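Hypothetical 39.9 kDa protein (Saccharomyces cerevisiae, PDB 2GA8) acts as an ATP-dependent P-loop kinase that could be involved in assembly of the endoplasmic reticulum membrane. Local coordinates at residues 184-187 with 188-191; 98-101 with 102-105; 328-331 with 332-335; 267-270 with 271-274. One frame throughout, in Å; residues are numbered along the deposited sequence.

Interaction 1: residues 184-187 with 188-191; sequences RGSP and STFD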
# COMPACT_ATOMS: atom_id res chain seq x y z
N ARG A 184 16.34 -1.96 -10.18
CA ARG A 184 15.30 -1.18 -9.53
C ARG A 184 14.00 -1.95 -9.69
O ARG A 184 13.61 -2.31 -10.80
CB ARG A 184 15.17 0.20 -10.17
CG ARG A 184 14.65 1.26 -9.21
CD ARG A 184 14.35 2.60 -9.88
NE ARG A 184 13.89 3.58 -8.90
CZ ARG A 184 13.32 4.75 -9.20
NH1 ARG A 184 13.14 5.09 -10.47
NH2 ARG A 184 12.92 5.56 -8.23
N GLY A 185 13.34 -2.23 -8.57
CA GLY A 185 12.10 -2.98 -8.60
C GLY A 185 12.26 -4.23 -7.75
O GLY A 185 11.31 -4.96 -7.52
N SER A 186 13.49 -4.48 -7.31
CA SER A 186 13.75 -5.64 -6.46
C SER A 186 13.26 -5.26 -5.07
O SER A 186 13.05 -4.08 -4.78
CB SER A 186 15.25 -5.94 -6.39
OG SER A 186 15.94 -4.94 -5.67
N PRO A 187 13.06 -6.26 -4.19
CA PRO A 187 12.59 -6.00 -2.83
C PRO A 187 13.45 -4.99 -2.08
O PRO A 187 12.95 -4.23 -1.26
CB PRO A 187 12.64 -7.38 -2.19
CG PRO A 187 12.37 -8.30 -3.34
CD PRO A 187 13.21 -7.71 -4.44
N SER A 188 14.75 -4.98 -2.37
CA SER A 188 15.67 -4.08 -1.70
C SER A 188 15.67 -2.64 -2.21
O SER A 188 16.40 -1.80 -1.68
CB SER A 188 17.10 -4.64 -1.77
OG SER A 188 17.56 -4.69 -3.11
N THR A 189 14.86 -2.35 -3.23
CA THR A 189 14.81 -0.99 -3.77
C THR A 189 13.55 -0.23 -3.35
O THR A 189 13.17 0.75 -3.98
CB THR A 189 14.92 -0.97 -5.32
OG1 THR A 189 13.86 -1.74 -5.91
CG2 THR A 189 16.26 -1.54 -5.76
N PHE A 190 12.92 -0.69 -2.27
CA PHE A 190 11.72 -0.06 -1.72
C PHE A 190 11.99 0.21 -0.24
O PHE A 190 12.74 -0.53 0.40
CB PHE A 190 10.52 -1.00 -1.79
CG PHE A 190 9.96 -1.20 -3.16
CD1 PHE A 190 8.91 -0.42 -3.62
CD2 PHE A 190 10.48 -2.19 -3.99
CE1 PHE A 190 8.36 -0.63 -4.88
CE2 PHE A 190 9.94 -2.42 -5.25
CZ PHE A 190 8.88 -1.64 -5.70
N ASP A 191 11.38 1.27 0.30
CA ASP A 191 11.55 1.56 1.72
C ASP A 191 10.59 0.60 2.45
O ASP A 191 9.48 0.99 2.84
CB ASP A 191 11.17 3.01 2.03
CG ASP A 191 11.53 3.42 3.44
OD1 ASP A 191 11.74 2.52 4.29
OD2 ASP A 191 11.61 4.63 3.72

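Interaction 2: residues 98-101 with 102-105; sequences KDHV and EDVN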
# COMPACT_ATOMS: atom_id res chain seq x y z
N LYS A 98 21.92 9.41 4.50
CA LYS A 98 23.04 8.79 3.81
C LYS A 98 23.55 7.46 4.35
O LYS A 98 23.78 6.53 3.58
CB LYS A 98 24.22 9.78 3.75
CG LYS A 98 25.38 9.30 2.89
CD LYS A 98 26.49 10.35 2.83
CE LYS A 98 27.59 9.94 1.87
NZ LYS A 98 28.18 8.61 2.21
N ASP A 99 23.71 7.36 5.67
CA ASP A 99 24.23 6.13 6.27
C ASP A 99 23.23 5.00 6.55
O ASP A 99 23.60 3.99 7.14
CB ASP A 99 24.95 6.47 7.58
CG ASP A 99 26.06 7.49 7.39
OD1 ASP A 99 26.85 7.34 6.43
OD2 ASP A 99 26.16 8.43 8.20
N HIS A 100 21.98 5.16 6.11
CA HIS A 100 20.99 4.12 6.38
C HIS A 100 20.12 3.71 5.19
O HIS A 100 19.14 2.99 5.37
CB HIS A 100 20.08 4.57 7.53
CG HIS A 100 20.81 4.76 8.82
ND1 HIS A 100 21.29 3.70 9.57
CD2 HIS A 100 21.14 5.88 9.50
CE1 HIS A 100 21.89 4.17 10.65
NE2 HIS A 100 21.81 5.49 10.63
N VAL A 101 20.47 4.15 3.99
CA VAL A 101 19.67 3.83 2.81
C VAL A 101 19.46 2.35 2.52
O VAL A 101 18.50 1.98 1.85
CB VAL A 101 20.27 4.50 1.55
CG1 VAL A 101 20.20 6.01 1.69
CG2 VAL A 101 21.70 4.05 1.33
N GLU A 102 20.35 1.49 3.02
CA GLU A 102 20.22 0.05 2.79
C GLU A 102 20.00 -0.71 4.09
O GLU A 102 20.07 -1.94 4.12
CB GLU A 102 21.48 -0.48 2.10
CG GLU A 102 21.79 0.18 0.76
CD GLU A 102 23.04 -0.39 0.10
OE1 GLU A 102 22.98 -1.53 -0.40
OE2 GLU A 102 24.07 0.31 0.09
N ASP A 103 19.72 0.02 5.17
CA ASP A 103 19.51 -0.58 6.48
C ASP A 103 18.04 -0.92 6.73
O ASP A 103 17.25 -0.06 7.11
CB ASP A 103 20.02 0.38 7.56
CG ASP A 103 19.89 -0.17 8.96
OD1 ASP A 103 19.47 -1.34 9.11
OD2 ASP A 103 20.20 0.57 9.91
N VAL A 104 17.68 -2.19 6.53
CA VAL A 104 16.30 -2.61 6.72
C VAL A 104 15.86 -2.55 8.18
O VAL A 104 14.66 -2.63 8.46
CB VAL A 104 16.06 -4.05 6.19
CG1 VAL A 104 16.41 -4.11 4.71
CG2 VAL A 104 16.90 -5.06 6.98
N ASN A 105 16.81 -2.39 9.09
CA ASN A 105 16.50 -2.30 10.51
C ASN A 105 16.42 -0.87 11.05
O ASN A 105 16.20 -0.65 12.24
CB ASN A 105 17.52 -3.09 11.35
CG ASN A 105 17.09 -4.52 11.59
OD1 ASN A 105 17.69 -5.23 12.40
ND2 ASN A 105 16.06 -4.96 10.89

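Interaction 3: residues 328-331 with 332-335; sequences SNDL and LNGR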
# COMPACT_ATOMS: atom_id res chain seq x y z
N SER A 328 14.56 -13.92 -18.57
CA SER A 328 15.79 -14.03 -17.78
C SER A 328 15.78 -13.33 -16.42
O SER A 328 16.64 -13.60 -15.58
CB SER A 328 16.98 -13.53 -18.59
OG SER A 328 16.86 -12.15 -18.89
N ASN A 329 14.83 -12.42 -16.21
CA ASN A 329 14.76 -11.69 -14.95
C ASN A 329 13.64 -12.22 -14.05
O ASN A 329 12.47 -11.98 -14.31
CB ASN A 329 14.52 -10.20 -15.22
CG ASN A 329 14.76 -9.35 -13.99
OD1 ASN A 329 14.54 -9.79 -12.86
ND2 ASN A 329 15.19 -8.11 -14.21
N ASP A 330 14.01 -12.93 -12.99
CA ASP A 330 13.00 -13.50 -12.10
C ASP A 330 12.18 -12.47 -11.32
O ASP A 330 11.17 -12.82 -10.71
CB ASP A 330 13.63 -14.52 -11.15
CG ASP A 330 14.15 -15.74 -11.88
OD1 ASP A 330 13.71 -15.98 -13.03
OD2 ASP A 330 14.99 -16.47 -11.32
N LEU A 331 12.60 -11.21 -11.36
CA LEU A 331 11.85 -10.15 -10.68
C LEU A 331 10.69 -9.74 -11.59
O LEU A 331 9.69 -9.18 -11.15
CB LEU A 331 12.73 -8.93 -10.42
CG LEU A 331 13.89 -9.07 -9.43
CD1 LEU A 331 14.73 -7.80 -9.47
CD2 LEU A 331 13.35 -9.32 -8.02
N LEU A 332 10.85 -10.04 -12.88
CA LEU A 332 9.84 -9.71 -13.89
C LEU A 332 8.87 -10.84 -14.19
O LEU A 332 7.67 -10.60 -14.32
CB LEU A 332 10.52 -9.28 -15.20
CG LEU A 332 11.28 -7.96 -15.24
CD1 LEU A 332 11.90 -7.78 -16.62
CD2 LEU A 332 10.35 -6.80 -14.92
N ASN A 333 9.38 -12.07 -14.29
CA ASN A 333 8.53 -13.21 -14.61
C ASN A 333 7.76 -13.78 -13.42
O ASN A 333 6.95 -14.69 -13.58
CB ASN A 333 9.34 -14.32 -15.29
CG ASN A 333 10.51 -14.79 -14.45
OD1 ASN A 333 10.39 -15.00 -13.24
ND2 ASN A 333 11.66 -14.98 -15.09
N GLY A 334 8.02 -13.23 -12.24
CA GLY A 334 7.31 -13.68 -11.05
C GLY A 334 7.89 -14.87 -10.30
O GLY A 334 7.35 -15.26 -9.27
N ARG A 335 8.98 -15.45 -10.81
CA ARG A 335 9.58 -16.60 -10.13
C ARG A 335 10.06 -16.26 -8.72
O ARG A 335 9.93 -17.07 -7.81
CB ARG A 335 10.76 -17.15 -10.94
CG ARG A 335 10.37 -17.97 -12.16
CD ARG A 335 11.60 -18.67 -12.73
NE ARG A 335 11.28 -19.49 -13.90
CZ ARG A 335 12.15 -20.30 -14.50
NH1 ARG A 335 13.39 -20.40 -14.05
NH2 ARG A 335 11.78 -21.00 -15.57

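Interaction 4: residues 267-270 with 271-274; sequences GLYL and LYDQ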
# COMPACT_ATOMS: atom_id res chain seq x y z
N GLY A 267 0.69 -4.80 -4.43
CA GLY A 267 2.12 -4.67 -4.65
C GLY A 267 2.80 -6.00 -4.91
O GLY A 267 2.22 -7.08 -4.76
N LEU A 268 4.07 -5.90 -5.28
CA LEU A 268 4.88 -7.07 -5.59
C LEU A 268 5.28 -7.92 -4.39
O LEU A 268 5.27 -9.15 -4.45
CB LEU A 268 6.18 -6.63 -6.27
CG LEU A 268 6.14 -5.87 -7.60
CD1 LEU A 268 7.50 -5.21 -7.83
CD2 LEU A 268 5.80 -6.83 -8.73
N TYR A 269 5.63 -7.25 -3.30
CA TYR A 269 6.16 -7.93 -2.13
C TYR A 269 5.38 -8.01 -0.83
O TYR A 269 5.96 -8.27 0.23
CB TYR A 269 7.55 -7.34 -1.88
CG TYR A 269 8.40 -7.33 -3.14
CD1 TYR A 269 8.63 -8.51 -3.84
CD2 TYR A 269 8.92 -6.15 -3.65
CE1 TYR A 269 9.36 -8.52 -5.03
CE2 TYR A 269 9.66 -6.14 -4.85
CZ TYR A 269 9.87 -7.34 -5.52
OH TYR A 269 10.58 -7.36 -6.70
N LEU A 270 4.06 -7.83 -0.91
CA LEU A 270 3.25 -7.87 0.30
C LEU A 270 3.19 -9.24 0.96
O LEU A 270 2.76 -9.35 2.10
CB LEU A 270 1.83 -7.39 0.00
CG LEU A 270 1.79 -6.03 -0.71
CD1 LEU A 270 0.34 -5.59 -0.90
CD2 LEU A 270 2.56 -5.01 0.11
N LEU A 271 3.62 -10.28 0.24
CA LEU A 271 3.63 -11.65 0.75
C LEU A 271 5.01 -12.27 0.57
O LEU A 271 5.14 -13.49 0.41
CB LEU A 271 2.58 -12.49 0.02
CG LEU A 271 1.11 -12.11 0.25
CD1 LEU A 271 0.22 -12.91 -0.69
CD2 LEU A 271 0.73 -12.37 1.71
N TYR A 272 6.03 -11.43 0.61
CA TYR A 272 7.43 -11.84 0.42
C TYR A 272 8.03 -12.24 1.77
O TYR A 272 7.97 -11.47 2.72
CB TYR A 272 8.19 -10.66 -0.20
CG TYR A 272 9.45 -11.04 -0.92
CD1 TYR A 272 9.40 -11.62 -2.19
CD2 TYR A 272 10.70 -10.79 -0.36
CE1 TYR A 272 10.57 -11.94 -2.88
CE2 TYR A 272 11.87 -11.10 -1.03
CZ TYR A 272 11.80 -11.67 -2.29
OH TYR A 272 12.95 -11.97 -2.97
N ASP A 273 8.61 -13.44 1.84
CA ASP A 273 9.15 -13.97 3.09
C ASP A 273 10.50 -13.47 3.61
O ASP A 273 11.16 -14.16 4.39
CB ASP A 273 9.21 -15.51 3.03
CG ASP A 273 10.22 -16.03 2.01
OD1 ASP A 273 11.11 -15.27 1.59
OD2 ASP A 273 10.14 -17.23 1.65
N GLN A 274 10.89 -12.26 3.22
CA GLN A 274 12.16 -11.73 3.68
C GLN A 274 12.04 -10.38 4.36
O GLN A 274 11.09 -9.63 4.13
CB GLN A 274 13.13 -11.60 2.50
CG GLN A 274 13.47 -12.93 1.85
CD GLN A 274 14.17 -13.88 2.80
OE1 GLN A 274 15.17 -13.52 3.42
NE2 GLN A 274 13.64 -15.10 2.91
O HOH W 1 4.82 -10.97 -2.42

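Interaction 1: residues 184-187 with 188-191
Thr189 turns its OG1 to lie between its own backbone N and carbonyl carbon (chi1 59°), which faces the hydroxyl back toward Gly185 and Ser186. The same torsion puts Thr189 CG2 beside the backbone N, 3.4 Å from Ser186 OG. The hydroxyl then works in both directions. Thr189 OG1 accepts from Gly185 N at 2.8 Å and donates to Ser186 O at 2.7 Å, in the carbonyl plane and on a lone pair. Ser186 O takes a second bond from Thr189 N at 2.9 Å. Two bonds thus grip one oxygen. They close a tight turn through Pro187 and Ser188, in the loop between helix 178-181 and helix 192-206. Gly185 has a positive phi of 121°, a conformation that suits glycine. Phe190 sets its ring with an edge to the carbonyls: Phe190 CD2 is 3.3 Å from Ser186 O and Phe190 CE2 is 3.7 Å from Gly185 O. His165 meets the same ring edge-to-face. Arg184 sends its extended chain out of the turn to a salt bridge with Asp248 and to the carbonyl of Lys247. Pro187 packs on Tyr269 and Tyr272, close to the ATP-binding loop inferred by similarity.

Interaction 2: residues 98-101 with 102-105
His100 and Asp103 form the ends of a type I beta turn, and their side chains lie side by side, pointing the same way. The turn lies in the loop between helix 84-92 and strand 109-111. The firm part is the backbone. Asp103 N donates to His100 O at 3.0 Å, with an N-H...O angle of 162°. Val101, at the second position of the turn, is buried. Its side chain packs on Leu173 and its carbonyl accepts from Arg127, so this corner has both an apolar and a polar partner in the fold. The nearest side-chain atom of Val101 is about 3 Å from a bound mercury ion. The outer side is looser. Glu102 is exposed, with Glu102 CG 3.9 Å from Val101 CG2, and its OE2 accepts from Lys175 N in another loop. Asp103 has CG opposite its backbone N (chi1 -178°), which swings the carboxylate alongside the imidazole. There Asp103 OD2 sits at the ring edge and takes a weak, bent bond from His100 ND1 at 3.3 Å. Phe106 stacks on the same ring. Asp103 OD1 accepts from Asn105 N at 2.9 Å, which makes an Asx turn. The carboxylate's charge would probably favour a proton on ND1 and perhaps a doubly protonated imidazole.

Interaction 3: residues 328-331 with 332-335
Leu332 lays CD1 against Asn329 CB at 3.8 Å, while its CG lies near the Asn329 amide; the two side chains cross obliquely. The contact is a pair of Asx turns in the short link from helix 319-328 to helix 335-339. In the first, Asn329 OD1 accepts from Leu331 N at 2.8 Å. In the second, Asn333 OD1 accepts from Arg335 N, also at 2.8 Å and in the carbonyl plane. Between them Asn329 O takes two backbone bonds, from Leu332 N at 2.9 Å and from Asn333 N at 3.1 Å. Gly334 has a positive phi of 87° and stands at the N-cap of helix 335-339. Its nearest atom is about 4 Å from the side chain of Ser32, a residue of the ATP site by similarity, so this link lies close to the P-loop. Asp330 lies alongside Asn333. Arg335 runs across Asp330, with Arg335 CD 3.4 Å from Asp330 OD1. The charges of Asp330 and Arg335 attract without a salt bridge, since no guanidinium N-H points at the oxygen. Asn333 CG sits between its backbone N and carbonyl carbon (chi1 57°), which aims Asn333 ND2 at the anti lone pair of Asp330 OD1, 3.1 Å away and within the amide plane.

Interaction 4: residues 267-270 with 271-274
Tyr269, Leu271 and Tyr272 carry this contact, all three buried. They belong to a type I beta turn from Tyr269 to Tyr272, between strand 262-267 of the parallel sheet and helix 275-285. The two tyrosines are the first and last residues of the turn, and their rings make a T-shaped (edge-to-face) pair. The edge of Tyr269 meets the face of Tyr272, with planes at 70° and centroids 5.1 Å apart. The closest carbons are Tyr269 CD1 and Tyr272 CD1, at 3.6 Å. Tyr272 has CG opposite its backbone N (chi1 -158°), which folds the ring back beside Tyr269. Leu268 CB lies 3.6 Å above the plane of the Tyr269 ring, over its centre. Tyr269 OH is hydrogen-bonded to Gly185 O, and Tyr272 OH to Asp336 OD2. Leu271 packs CB and CG against the Leu270 carbonyl group and reaches Val30 and Ile342. Leu270 touches Ile28 and Val30 of strand 25-30, so the turn rests on the strand leading into the P-loop. A bond from Tyr272 N to Tyr269 O, 3.2 Å, closes the turn. A water links the residue before the turn to its third residue, donating to Leu268 O at 2.8 Å and accepting from Leu271 N at 3.0 Å.

In the fold
Along the chain the order is interaction 2, interaction 1, interaction 4, interaction 3, and all four lie in loops. Interaction 4 follows strand 262-267, which sits beside strand 25-30 in the five-stranded parallel sheet. Its centre is about 11 Å from that of interaction 1 and about 14 Å from that of interaction 3. These three touch one another: Leu331 packs on both Ser186 and Tyr269, and Pro187 on the two tyrosines. They therefore form one cluster near the predicted ATP-binding loop. Interaction 2 does not touch the others; its nearest atoms are about 6 Å from interaction 1, about 8 Å from interaction 4 and about 14 Å from interaction 3. Asn193 ND2, in helix 192-206 just after interaction 1, is hydrogen-bonded to Asp103 O.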